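Local atomic coordinates of aminopeptidase-like protein (PDB entry 5JM6), a protein that probably acts as a dodecameric, zinc-dependent aminopeptidase of the M18 family and is associated with the Cvt pathway of selective autophagy. Residues A[205-208]-A[209-213]. Sequence-based numbering, arbitrary orientation.
Sequences PTLA and PHFGI
The carbonyl O of A208 lies in the plane of the F211 ring, at its edge, 3.5 Å from CD2. What brings the ring there is a short 3-10 turn, closed by a hydrogen bond from the N of G212 to the carbonyl O of P209 at 3.2 Å. At the phi of 90° and psi of -25° that G212 adopts, a side chain would jam against the carbonyl O of F211, and the turn is made by a residue without one. With CG swung anti to the backbone N (chi1 -178°), L207 sends its two methyls to different partners. CD1 sits 3.5 Å from CD2 of F211, meeting the ring obliquely, while CD2 reaches CD1 of I213 at 3.7 Å; the leucine crosses each of these side chains at about a right angle. Cutting L207 back to an alanine removes both methyls, which would probably open a gap beside the F211 ring and leave CD1 of I213 without its apolar partner here. The methyl CB of A208 is 3.8 Å from CE2 of F211. The same CB also lies 3.6 Å from ND1 of H210, oblique to the imidazole. All this belongs to the long loop between strands 190-196 and 228-231, which packs against a second subunit; as in other M18 dodecamers, it probably helps to line the neighbour's active site. There the H210 ring packs edge-to-face with H394 of that subunit and also meets its H485, a residue that binds zinc. The H210 side chain itself lies about 5 Å from a bound zinc ion, too far to coordinate it.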
loop_
_atom_site.group_PDB
_atom_site.type_symbol
_atom_site.label_atom_id
_atom_site.label_comp_id
_atom_site.label_asym_id
_atom_site.label_seq_id
_atom_site.Cartn_x
_atom_site.Cartn_y
_atom_site.Cartn_z
ATOM N N PRO A 205 31.299 9.863 -14.529
ATOM C CA PRO A 205 31.657 9.596 -13.132
ATOM C C PRO A 205 30.483 9.238 -12.234
ATOM O O PRO A 205 29.461 9.923 -12.251
ATOM C CB PRO A 205 32.284 10.913 -12.687
ATOM C CG PRO A 205 31.566 11.942 -13.482
ATOM C CD PRO A 205 31.222 11.308 -14.810
ATOM N N THR A 206 30.665 8.224 -11.401
ATOM C CA THR A 206 29.679 7.886 -10.387
ATOM C C THR A 206 29.746 8.868 -9.227
ATOM O O THR A 206 30.711 9.618 -9.083
ATOM C CB THR A 206 29.869 6.460 -9.849
ATOM O OG1 THR A 206 31.204 6.302 -9.364
ATOM C CG2 THR A 206 29.623 5.447 -10.935
ATOM N N LEU A 207 28.693 8.878 -8.423
ATOM C CA LEU A 207 28.679 9.629 -7.178
ATOM C C LEU A 207 29.127 8.718 -6.039
ATOM O O LEU A 207 28.857 7.519 -6.061
ATOM C CB LEU A 207 27.283 10.188 -6.905
ATOM C CG LEU A 207 27.098 11.051 -5.658
ATOM C CD1 LEU A 207 27.893 12.335 -5.791
ATOM C CD2 LEU A 207 25.626 11.349 -5.447
ATOM N N ALA A 208 29.840 9.273 -5.066
ATOM C CA ALA A 208 30.234 8.505 -3.889
ATOM C C ALA A 208 28.990 7.981 -3.175
ATOM O O ALA A 208 27.947 8.633 -3.187
ATOM C CB ALA A 208 31.075 9.358 -2.952
ATOM N N PRO A 209 29.088 6.792 -2.559
ATOM C CA PRO A 209 27.921 6.231 -1.868
ATOM C C PRO A 209 27.529 7.042 -0.634
ATOM O O PRO A 209 26.385 6.965 -0.186
ATOM C CB PRO A 209 28.387 4.823 -1.466
ATOM C CG PRO A 209 29.615 4.556 -2.286
ATOM C CD PRO A 209 30.249 5.889 -2.500
ATOM N N HIS A 210 28.472 7.826 -0.116
ATOM C CA HIS A 210 28.302 8.559 1.136
ATOM C C HIS A 210 27.093 9.504 1.150
ATOM O O HIS A 210 26.606 9.875 2.218
ATOM C CB HIS A 210 29.566 9.373 1.444
ATOM C CG HIS A 210 30.835 8.575 1.434
ATOM N ND1 HIS A 210 31.318 7.950 0.303
ATOM C CD2 HIS A 210 31.736 8.322 2.414
ATOM C CE1 HIS A 210 32.452 7.336 0.591
ATOM N NE2 HIS A 210 32.727 7.546 1.865
ATOM N N PHE A 211 26.613 9.887 -0.031
ATOM C CA PHE A 211 25.576 10.912 -0.152
ATOM C C PHE A 211 24.146 10.385 -0.034
ATOM O O PHE A 211 23.189 11.136 -0.211
ATOM C CB PHE A 211 25.727 11.657 -1.478
ATOM C CG PHE A 211 26.991 12.455 -1.579
ATOM C CD1 PHE A 211 27.087 13.702 -0.986
ATOM C CD2 PHE A 211 28.085 11.958 -2.267
ATOM C CE1 PHE A 211 28.252 14.440 -1.076
ATOM C CE2 PHE A 211 29.251 12.691 -2.363
ATOM C CZ PHE A 211 29.335 13.933 -1.766
ATOM N N GLY A 212 24.002 9.092 0.231
ATOM C CA GLY A 212 22.701 8.515 0.520
ATOM C C GLY A 212 21.949 8.005 -0.694
ATOM O O GLY A 212 21.118 7.105 -0.577
ATOM N N ILE A 213 22.255 8.558 -1.862
ATOM C CA ILE A 213 21.760 8.008 -3.117
ATOM C C ILE A 213 22.600 6.769 -3.414
ATOM O O ILE A 213 23.432 6.373 -2.599
ATOM C CB ILE A 213 21.863 9.024 -4.285
ATOM C CG1 ILE A 213 21.681 10.456 -3.781
ATOM C CG2 ILE A 213 20.845 8.715 -5.381
ATOM C CD1 ILE A 213 21.977 11.516 -4.830
#